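Local coordinates for protein DNA photolyase (Agrobacterium tumefaciens, PDB 4U63) that repairs cyclobutane pyrimidine dimers in ultraviolet-damaged DNA with the energy of light, using a flavin cofactor and probably a methenyltetrahydrofolate antenna, at residues A[332-337]-A[376-381]; A[343-348]-A[452-457]; A[414-419]-A[485-490]. One frame throughout, in Å; residues are numbered along the deposited sequence.

Contact 1: A[332-337]-A[376-381]; sequences KSFKAW and LLIDWR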
loop_
_atom_site.group_PDB
_atom_site.type_symbol
_atom_site.label_atom_id
_atom_site.label_comp_id
_atom_site.label_asym_id
_atom_site.label_seq_id
_atom_site.Cartn_x
_atom_site.Cartn_y
_atom_site.Cartn_z
ATOM N N LYS A 332 -15.542 -18.100 -13.459
ATOM C CA LYS A 332 -15.834 -19.026 -12.360
ATOM C C LYS A 332 -14.581 -19.316 -11.499
ATOM O O LYS A 332 -14.648 -19.232 -10.270
ATOM C CB LYS A 332 -16.445 -20.316 -12.916
ATOM C CG LYS A 332 -16.817 -21.375 -11.892
ATOM C CD LYS A 332 -17.393 -22.604 -12.591
ATOM C CE LYS A 332 -17.615 -23.755 -11.626
ATOM N NZ LYS A 332 -18.748 -23.499 -10.696
ATOM N N SER A 333 -13.452 -19.637 -12.139
ATOM C CA SER A 333 -12.204 -19.892 -11.408
ATOM C C SER A 333 -11.683 -18.621 -10.740
ATOM O O SER A 333 -11.131 -18.677 -9.638
ATOM C CB SER A 333 -11.132 -20.482 -12.330
ATOM O OG SER A 333 -10.733 -19.548 -13.323
ATOM N N PHE A 334 -11.855 -17.480 -11.406
ATOM C CA PHE A 334 -11.449 -16.207 -10.829
ATOM C C PHE A 334 -12.227 -15.949 -9.555
ATOM O O PHE A 334 -11.657 -15.562 -8.554
ATOM C CB PHE A 334 -11.668 -15.039 -11.787
ATOM C CG PHE A 334 -11.337 -13.709 -11.179
ATOM C CD1 PHE A 334 -10.022 -13.392 -10.841
ATOM C CD2 PHE A 334 -12.334 -12.774 -10.932
ATOM C CE1 PHE A 334 -9.716 -12.166 -10.272
ATOM C CE2 PHE A 334 -12.030 -11.546 -10.365
ATOM C CZ PHE A 334 -10.722 -11.242 -10.033
ATOM N N LYS A 335 -13.538 -16.166 -9.608
ATOM C CA LYS A 335 -14.379 -16.005 -8.419
ATOM C C LYS A 335 -13.953 -16.952 -7.292
ATOM O O LYS A 335 -13.876 -16.533 -6.129
ATOM C CB LYS A 335 -15.866 -16.182 -8.762
ATOM C CG LYS A 335 -16.475 -14.971 -9.449
ATOM C CD LYS A 335 -17.959 -15.185 -9.697
ATOM C CE LYS A 335 -18.525 -14.153 -10.655
ATOM N NZ LYS A 335 -19.940 -14.463 -10.987
ATOM N N ALA A 336 -13.656 -18.211 -7.627
ATOM C CA ALA A 336 -13.193 -19.168 -6.615
ATOM C C ALA A 336 -11.921 -18.655 -5.947
ATOM O O ALA A 336 -11.764 -18.753 -4.734
ATOM C CB ALA A 336 -12.959 -20.538 -7.222
ATOM N N TRP A 337 -11.020 -18.091 -6.750
ATOM C CA TRP A 337 -9.798 -17.483 -6.231
ATOM C C TRP A 337 -10.108 -16.331 -5.252
ATOM O O TRP A 337 -9.608 -16.321 -4.111
ATOM C CB TRP A 337 -8.911 -17.028 -7.409
ATOM C CG TRP A 337 -7.621 -16.351 -7.023
ATOM C CD1 TRP A 337 -6.456 -16.957 -6.654
ATOM C CD2 TRP A 337 -7.367 -14.943 -6.994
ATOM N NE1 TRP A 337 -5.500 -16.019 -6.371
ATOM C CE2 TRP A 337 -6.029 -14.770 -6.577
ATOM C CE3 TRP A 337 -8.142 -13.808 -7.272
ATOM C CZ2 TRP A 337 -5.443 -13.506 -6.440
ATOM C CZ3 TRP A 337 -7.564 -12.553 -7.125
ATOM C CH2 TRP A 337 -6.225 -12.412 -6.712
ATOM N N LEU A 376 -4.286 -20.852 -12.763
ATOM C CA LEU A 376 -5.588 -20.559 -13.396
ATOM C C LEU A 376 -5.462 -19.860 -14.760
ATOM O O LEU A 376 -6.442 -19.739 -15.480
ATOM C CB LEU A 376 -6.476 -19.743 -12.454
ATOM C CG LEU A 376 -6.631 -20.322 -11.047
ATOM C CD1 LEU A 376 -7.546 -19.446 -10.204
ATOM C CD2 LEU A 376 -7.163 -21.751 -11.102
ATOM N N LEU A 377 -4.257 -19.409 -15.105
ATOM C CA LEU A 377 -4.005 -18.726 -16.373
ATOM C C LEU A 377 -4.922 -17.519 -16.571
ATOM O O LEU A 377 -5.443 -17.294 -17.672
ATOM C CB LEU A 377 -4.120 -19.724 -17.534
ATOM C CG LEU A 377 -3.117 -19.526 -18.662
ATOM C CD1 LEU A 377 -1.710 -19.784 -18.145
ATOM C CD2 LEU A 377 -3.435 -20.434 -19.836
ATOM N N ILE A 378 -5.112 -16.748 -15.501
ATOM C CA ILE A 378 -5.982 -15.578 -15.526
ATOM C C ILE A 378 -5.137 -14.320 -15.542
ATOM O O ILE A 378 -4.128 -14.232 -14.836
ATOM C CB ILE A 378 -6.933 -15.567 -14.320
ATOM C CG1 ILE A 378 -8.003 -16.643 -14.501
ATOM C CG2 ILE A 378 -7.595 -14.209 -14.157
ATOM C CD1 ILE A 378 -8.857 -16.852 -13.277
ATOM N N ASP A 379 -5.559 -13.359 -16.363
ATOM C CA ASP A 379 -4.873 -12.072 -16.534
ATOM C C ASP A 379 -4.499 -11.433 -15.193
ATOM O O ASP A 379 -5.359 -11.200 -14.345
ATOM C CB ASP A 379 -5.804 -11.139 -17.330
ATOM C CG ASP A 379 -5.137 -9.855 -17.782
ATOM O OD1 ASP A 379 -4.090 -9.457 -17.242
ATOM O OD2 ASP A 379 -5.691 -9.227 -18.704
ATOM N N TRP A 380 -3.211 -11.166 -15.005
ATOM C CA TRP A 380 -2.719 -10.561 -13.756
ATOM C C TRP A 380 -3.419 -9.243 -13.396
ATOM O O TRP A 380 -3.547 -8.905 -12.222
ATOM C CB TRP A 380 -1.201 -10.357 -13.796
ATOM C CG TRP A 380 -0.677 -9.449 -14.866
ATOM C CD1 TRP A 380 -0.205 -9.820 -16.089
ATOM C CD2 TRP A 380 -0.530 -8.024 -14.798
ATOM N NE1 TRP A 380 0.210 -8.724 -16.793
ATOM C CE2 TRP A 380 0.020 -7.606 -16.031
ATOM C CE3 TRP A 380 -0.823 -7.060 -13.825
ATOM C CZ2 TRP A 380 0.296 -6.267 -16.314
ATOM C CZ3 TRP A 380 -0.547 -5.722 -14.109
ATOM C CH2 TRP A 380 0.008 -5.342 -15.346
ATOM N N ARG A 381 -3.898 -8.522 -14.415
ATOM C CA ARG A 381 -4.600 -7.264 -14.206
ATOM C C ARG A 381 -5.874 -7.484 -13.381
ATOM O O ARG A 381 -6.274 -6.608 -12.624
ATOM C CB ARG A 381 -4.946 -6.612 -15.542
ATOM C CG ARG A 381 -3.752 -6.187 -16.375
ATOM C CD ARG A 381 -4.180 -6.088 -17.852
ATOM N NE ARG A 381 -3.062 -5.835 -18.746
ATOM C CZ ARG A 381 -2.270 -6.759 -19.313
ATOM N NH1 ARG A 381 -2.426 -8.080 -19.104
ATOM N NH2 ARG A 381 -1.292 -6.348 -20.108
HETATM O O HOH W 1 -8.968 -20.889 -15.168
#
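L376 lays its CD1 methyl against one turn of helix 331-338, 3.7 Å from S333 O and 3.9 Å from W337 CB. S333 O already accepts the helical bond from W337 N, and the methyl meets both ends of that turn. Beside it, I378 crosses F334 at about a right angle: its CD1 lies 3.7 Å from F334 CB, while I378 CG2 lies obliquely to the ring, nearest to F334 CD1. CG1 of I378 stands beside the backbone N (chi1 -72°), and CD1, extending from it, comes near F334 N. S333 and I378 each have two conformers; the I378 distances are those of one, and the short approach of S333 OG to I378 CD1 is doubtful. In the S333 conformer described, OG hydrogen-bonds to D330 O, and a water donates to both S333 OG and L376 O.

Both segments belong to the helical FAD-binding domain. L377, with positive phi, leaves helix 362-375, and D379 N-caps helix 380-390. D379 OD1 takes R381 N at 3.0 Å and R381 NH1, a salt bridge, at 2.9 Å from opposite faces of the carboxylate. W337, about 8 Å from the FAD, bonds through NE1 to V368 O.

Contact 2: A[343-348]-A[452-457]; sequences GYPIVD and HKPFEA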
loop_
_atom_site.group_PDB
_atom_site.type_symbol
_atom_site.label_atom_id
_atom_site.label_comp_id
_atom_site.label_asym_id
_atom_site.label_seq_id
_atom_site.Cartn_x
_atom_site.Cartn_y
_atom_site.Cartn_z
ATOM N N GLY A 343 -9.306 -24.854 -3.110
ATOM C CA GLY A 343 -8.984 -26.212 -2.654
ATOM C C GLY A 343 -7.502 -26.406 -2.336
ATOM O O GLY A 343 -7.090 -27.515 -1.982
ATOM N N TYR A 344 -6.710 -25.334 -2.482
ATOM C CA TYR A 344 -5.301 -25.293 -2.086
ATOM C C TYR A 344 -5.237 -24.472 -0.799
ATOM O O TYR A 344 -5.363 -23.245 -0.842
ATOM C CB TYR A 344 -4.444 -24.656 -3.191
ATOM C CG TYR A 344 -4.257 -25.569 -4.377
ATOM C CD1 TYR A 344 -5.228 -25.649 -5.384
ATOM C CD2 TYR A 344 -3.122 -26.374 -4.491
ATOM C CE1 TYR A 344 -5.068 -26.499 -6.471
ATOM C CE2 TYR A 344 -2.955 -27.226 -5.571
ATOM C CZ TYR A 344 -3.927 -27.288 -6.560
ATOM O OH TYR A 344 -3.747 -28.139 -7.628
ATOM N N PRO A 345 -5.068 -25.140 0.360
ATOM C CA PRO A 345 -5.215 -24.425 1.646
ATOM C C PRO A 345 -4.402 -23.142 1.822
ATOM O O PRO A 345 -4.929 -22.172 2.329
ATOM C CB PRO A 345 -4.810 -25.480 2.662
ATOM C CG PRO A 345 -5.278 -26.749 2.030
ATOM C CD PRO A 345 -4.925 -26.592 0.579
ATOM N N ILE A 346 -3.142 -23.130 1.410
ATOM C CA ILE A 346 -2.315 -21.929 1.607
ATOM C C ILE A 346 -2.858 -20.744 0.801
ATOM O O ILE A 346 -2.846 -19.609 1.273
ATOM C CB ILE A 346 -0.809 -22.200 1.327
ATOM C CG1 ILE A 346 0.059 -21.012 1.744
ATOM C CG2 ILE A 346 -0.544 -22.533 -0.135
ATOM C CD1 ILE A 346 0.057 -20.731 3.224
ATOM N N VAL A 347 -3.348 -21.027 -0.408
ATOM C CA VAL A 347 -3.940 -20.002 -1.270
ATOM C C VAL A 347 -5.221 -19.497 -0.621
ATOM O O VAL A 347 -5.434 -18.294 -0.480
ATOM C CB VAL A 347 -4.230 -20.558 -2.680
ATOM C CG1 VAL A 347 -5.018 -19.557 -3.529
ATOM C CG2 VAL A 347 -2.923 -20.937 -3.365
ATOM N N ASP A 348 -6.057 -20.437 -0.203
ATOM C CA ASP A 348 -7.332 -20.093 0.428
ATOM C C ASP A 348 -7.152 -19.299 1.719
ATOM O O ASP A 348 -7.855 -18.317 1.951
ATOM C CB ASP A 348 -8.172 -21.344 0.624
ATOM C CG ASP A 348 -8.615 -21.949 -0.707
ATOM O OD1 ASP A 348 -8.521 -21.247 -1.745
ATOM O OD2 ASP A 348 -9.057 -23.107 -0.731
ATOM N N HIS A 452 -1.796 -29.198 4.092
ATOM C CA HIS A 452 -1.627 -28.465 2.819
ATOM C C HIS A 452 -2.107 -29.222 1.591
ATOM O O HIS A 452 -2.110 -28.671 0.493
ATOM C CB HIS A 452 -0.166 -28.058 2.636
ATOM C CG HIS A 452 0.266 -27.014 3.604
ATOM N ND1 HIS A 452 -0.158 -25.706 3.513
ATOM C CD2 HIS A 452 1.057 -27.082 4.699
ATOM C CE1 HIS A 452 0.367 -25.011 4.505
ATOM N NE2 HIS A 452 1.104 -25.824 5.241
ATOM N N LYS A 453 -2.502 -30.479 1.784
ATOM C CA LYS A 453 -2.995 -31.324 0.705
ATOM C C LYS A 453 -4.083 -32.272 1.233
ATOM O O LYS A 453 -3.917 -33.487 1.206
ATOM C CB LYS A 453 -1.826 -32.092 0.056
ATOM C CG LYS A 453 -0.897 -32.836 1.024
ATOM C CD LYS A 453 0.376 -33.273 0.313
ATOM C CE LYS A 453 1.153 -34.318 1.099
ATOM N NZ LYS A 453 1.695 -33.780 2.375
ATOM N N PRO A 454 -5.216 -31.708 1.710
ATOM C CA PRO A 454 -6.282 -32.556 2.272
ATOM C C PRO A 454 -6.842 -33.573 1.260
ATOM O O PRO A 454 -7.335 -34.631 1.651
ATOM C CB PRO A 454 -7.355 -31.546 2.704
ATOM C CG PRO A 454 -7.068 -30.296 1.947
ATOM C CD PRO A 454 -5.594 -30.279 1.689
ATOM N N PHE A 455 -6.743 -33.241 -0.022
ATOM C CA PHE A 455 -7.162 -34.124 -1.129
ATOM C C PHE A 455 -6.296 -35.380 -1.330
ATOM O O PHE A 455 -6.698 -36.278 -2.055
ATOM C CB PHE A 455 -7.235 -33.335 -2.450
ATOM C CG PHE A 455 -5.982 -32.574 -2.775
ATOM C CD1 PHE A 455 -4.949 -33.171 -3.481
ATOM C CD2 PHE A 455 -5.831 -31.252 -2.361
ATOM C CE1 PHE A 455 -3.797 -32.464 -3.774
ATOM C CE2 PHE A 455 -4.686 -30.542 -2.650
ATOM C CZ PHE A 455 -3.668 -31.149 -3.355
ATOM N N GLU A 456 -5.114 -35.427 -0.709
ATOM C CA GLU A 456 -4.270 -36.629 -0.721
ATOM C C GLU A 456 -4.474 -37.501 0.523
ATOM O O GLU A 456 -3.966 -38.627 0.580
ATOM C CB GLU A 456 -2.791 -36.250 -0.852
ATOM C CG GLU A 456 -2.421 -35.759 -2.242
ATOM C CD GLU A 456 -0.928 -35.568 -2.443
ATOM O OE1 GLU A 456 -0.119 -36.118 -1.661
ATOM O OE2 GLU A 456 -0.561 -34.866 -3.403
ATOM N N ALA A 457 -5.215 -36.991 1.508
ATOM C CA ALA A 457 -5.443 -37.711 2.759
ATOM C C ALA A 457 -6.386 -38.903 2.548
ATOM O O ALA A 457 -7.224 -38.872 1.641
ATOM C CB ALA A 457 -6.008 -36.767 3.812
HETATM O O HOH W 2 -1.567 -25.640 0.918
#
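F455 starts at CB, directed toward 343-348, and sets CG between its own backbone N and carbonyl carbon (chi1 53°). This turn brings one side of the ring to G343: CD2 and CE2 lie 4.0 Å and 3.9 Å from G343 O, which sits at the ring edge near its plane. Farther out, CE2 and CZ lead the edge that points at the face of Y344, an edge-to-face (T-shaped) pair with centroids 6.0 Å apart and planes at 62°. K453 CB covers one face of the F455 ring near its rim. Y344 is fixed at its far end by a hydrogen bond from OH to V478 O, and its ring also meets F371.

Next along the interface, two proline rings meet at their CG and CD corners, P345 CG standing 3.6 Å from P454 CD. P345 CD also lies against H452 O.

The contact places the loop between helices 448-451 and 459-465 on the N-terminal end of helix 345-357, in the helical FAD-binding domain. Y344 is the N-cap and P345 opens the first turn. G343 has positive phi, and G343 N donates to the syn lone pair of D348 OD2, 3.0 Å away, tying the approach to the helix back to its first turn. I346 N, in that same turn, instead donates to a water at 3.0 Å.

That water donates to H452 O and is bonded to H452 ND1 in the imidazole plane, 3.0 Å away, so it links the helix start to both the backbone and the ring of H452. I346 CB lies obliquely to this ring, 4.2 Å from ND1. On the other side of the imidazole, NE2 bonds to D430 O, which helps to fix its rotation.

Contact 3: A[414-419]-A[485-490]; sequences SPFFRI and ERALAA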
loop_
_atom_site.group_PDB
_atom_site.type_symbol
_atom_site.label_atom_id
_atom_site.label_comp_id
_atom_site.label_asym_id
_atom_site.label_seq_id
_atom_site.Cartn_x
_atom_site.Cartn_y
_atom_site.Cartn_z
ATOM N N SER A 414 10.699 -13.464 -11.537
ATOM C CA SER A 414 10.955 -14.877 -11.662
ATOM C C SER A 414 10.520 -15.243 -13.091
ATOM O O SER A 414 9.463 -14.787 -13.537
ATOM C CB SER A 414 10.140 -15.663 -10.637
ATOM O OG SER A 414 10.375 -17.054 -10.753
ATOM N N PRO A 415 11.324 -16.052 -13.811
ATOM C CA PRO A 415 10.909 -16.465 -15.160
ATOM C C PRO A 415 9.547 -17.149 -15.132
ATOM O O PRO A 415 9.214 -17.813 -14.151
ATOM C CB PRO A 415 12.008 -17.444 -15.586
ATOM C CG PRO A 415 13.183 -17.094 -14.749
ATOM C CD PRO A 415 12.627 -16.635 -13.438
ATOM N N PHE A 416 8.763 -16.980 -16.191
ATOM C CA PHE A 416 7.406 -17.538 -16.226
ATOM C C PHE A 416 7.394 -19.054 -16.011
ATOM O O PHE A 416 6.517 -19.583 -15.318
ATOM C CB PHE A 416 6.715 -17.231 -17.553
ATOM C CG PHE A 416 5.245 -17.525 -17.527
ATOM C CD1 PHE A 416 4.348 -16.563 -17.101
ATOM C CD2 PHE A 416 4.764 -18.773 -17.903
ATOM C CE1 PHE A 416 2.990 -16.830 -17.060
ATOM C CE2 PHE A 416 3.406 -19.049 -17.871
ATOM C CZ PHE A 416 2.520 -18.073 -17.446
ATOM N N PHE A 417 8.373 -19.734 -16.598
ATOM C CA PHE A 417 8.484 -21.196 -16.517
ATOM C C PHE A 417 8.781 -21.754 -15.121
ATOM O O PHE A 417 8.637 -22.954 -14.908
ATOM C CB PHE A 417 9.507 -21.738 -17.539
ATOM C CG PHE A 417 10.911 -21.209 -17.370
ATOM C CD1 PHE A 417 11.733 -21.666 -16.341
ATOM C CD2 PHE A 417 11.428 -20.275 -18.267
ATOM C CE1 PHE A 417 13.025 -21.186 -16.193
ATOM C CE2 PHE A 417 12.723 -19.791 -18.126
ATOM C CZ PHE A 417 13.523 -20.248 -17.088
ATOM N N ARG A 418 9.207 -20.906 -14.186
ATOM C CA ARG A 418 9.335 -21.316 -12.782
ATOM C C ARG A 418 7.958 -21.334 -12.130
ATOM O O ARG A 418 7.412 -20.276 -11.811
ATOM C CB ARG A 418 10.228 -20.370 -11.995
ATOM C CG ARG A 418 11.702 -20.647 -12.111
ATOM C CD ARG A 418 12.449 -19.872 -11.046
ATOM N NE ARG A 418 13.878 -20.079 -11.183
ATOM C CZ ARG A 418 14.544 -21.144 -10.734
ATOM N NH1 ARG A 418 13.919 -22.133 -10.088
ATOM N NH2 ARG A 418 15.857 -21.218 -10.931
ATOM N N ILE A 419 7.413 -22.531 -11.934
ATOM C CA ILE A 419 6.074 -22.717 -11.365
ATOM C C ILE A 419 6.151 -23.700 -10.213
ATOM O O ILE A 419 6.294 -24.902 -10.430
ATOM C CB ILE A 419 5.097 -23.297 -12.397
ATOM C CG1 ILE A 419 5.050 -22.435 -13.652
ATOM C CG2 ILE A 419 3.702 -23.446 -11.783
ATOM C CD1 ILE A 419 4.341 -23.100 -14.800
ATOM N N GLU A 485 1.282 -28.032 -16.984
ATOM C CA GLU A 485 1.373 -28.319 -18.432
ATOM C C GLU A 485 0.679 -27.249 -19.269
ATOM O O GLU A 485 1.194 -26.819 -20.298
ATOM C CB GLU A 485 0.749 -29.675 -18.778
ATOM C CG GLU A 485 1.530 -30.888 -18.319
ATOM C CD GLU A 485 0.721 -32.173 -18.443
ATOM O OE1 GLU A 485 -0.185 -32.246 -19.299
ATOM O OE2 GLU A 485 0.987 -33.113 -17.680
ATOM N N ARG A 486 -0.503 -26.836 -18.820
ATOM C CA ARG A 486 -1.278 -25.810 -19.515
ATOM C C ARG A 486 -0.546 -24.467 -19.551
ATOM O O ARG A 486 -0.510 -23.811 -20.581
ATOM C CB ARG A 486 -2.640 -25.648 -18.848
ATOM C CG ARG A 486 -3.596 -24.717 -19.573
ATOM C CD ARG A 486 -4.983 -24.803 -18.965
ATOM N NE ARG A 486 -4.991 -24.370 -17.565
ATOM C CZ ARG A 486 -6.054 -24.422 -16.761
ATOM N NH1 ARG A 486 -7.224 -24.889 -17.203
ATOM N NH2 ARG A 486 -5.950 -24.003 -15.501
ATOM N N ALA A 487 0.036 -24.067 -18.422
ATOM C CA ALA A 487 0.739 -22.787 -18.337
ATOM C C ALA A 487 1.993 -22.790 -19.223
ATOM O O ALA A 487 2.280 -21.813 -19.923
ATOM C CB ALA A 487 1.097 -22.484 -16.895
ATOM N N LEU A 488 2.727 -23.891 -19.207
ATOM C CA LEU A 488 3.935 -23.994 -20.025
ATOM C C LEU A 488 3.595 -24.081 -21.519
ATOM O O LEU A 488 4.334 -23.553 -22.349
ATOM C CB LEU A 488 4.802 -25.164 -19.565
ATOM C CG LEU A 488 5.326 -25.040 -18.128
ATOM C CD1 LEU A 488 6.098 -26.288 -17.737
ATOM C CD2 LEU A 488 6.189 -23.800 -17.945
ATOM N N ALA A 489 2.477 -24.723 -21.860
ATOM C CA ALA A 489 2.002 -24.712 -23.254
ATOM C C ALA A 489 1.623 -23.290 -23.683
ATOM O O ALA A 489 1.891 -22.891 -24.811
ATOM C CB ALA A 489 0.822 -25.654 -23.439
ATOM N N ALA A 490 1.007 -22.522 -22.782
ATOM C CA ALA A 490 0.649 -21.128 -23.085
ATOM C C ALA A 490 1.897 -20.274 -23.270
ATOM O O ALA A 490 1.925 -19.395 -24.127
ATOM C CB ALA A 490 -0.245 -20.546 -22.000
#
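A type I beta turn, P415 to R418, in the connection between helices 398-407 and 422-429 meets the side of the C-terminal helix 480-495. The turn closes with R418 N bonded to P415 O, and its two central residues, F416 and F417, both touch the helix, joined by I419 just beyond.

F416 reaches the helix with the edge of its ring: CE2 lies 3.6 Å from A487 O, which sits near the ring plane, and 4.3 Å from A487 CB. CG anti to the backbone N (chi1 -168°) carries the ring from the F416 backbone toward the helix. I419 and L488 run alongside each other, pointing opposite ways. The CD1 methyl of I419 rests against two helix residues, 3.7 Å from L488 CD2 and 3.9 Å from A487 CB. The same L488 methyl also packs on the turn backbone, 3.8 Å from F417 CA, and comes to 3.9 Å from F417 CB. F417 sends its ring elsewhere: CG lies between the backbone N and the carbonyl carbon (chi1 60°), and the ring turns back so that P415 CB rests 3.5 Å above one face, toward the rim.

Helix 362-375 adjoins both partners. Its K374 bonds through NZ to F416 O and R418 O and makes a cation-pi contact with the F416 ring, while H375 O accepts from R486 NH2 of helix 480-495. Y491, one turn along that helix, lies nearly parallel to the F416 ring, and F325 meets the same ring at a steeper tilt.

How the contacts relate
From the N terminus, helix 331-338 opens contact 1 and the start of helix 345-357 opens contact 2. The chain then runs through helix 362-375. Directly after it, segment 376-381 closes contact 1 while contact 2 is still open. The turn at 414-419 opens contact 3, 452-457 closes contact 2, and 485-490 closes contact 3. Contact 2 therefore crosses both others, whereas contacts 1 and 3 follow in series. These two nevertheless touch: L377 packs with its methyls on A487 and A490, joining the linker before helix 380-390 to the C-terminal helix. Contact 2 stands apart from contact 3, their nearest atoms about 9 Å apart. All three lie in the FAD-binding domain.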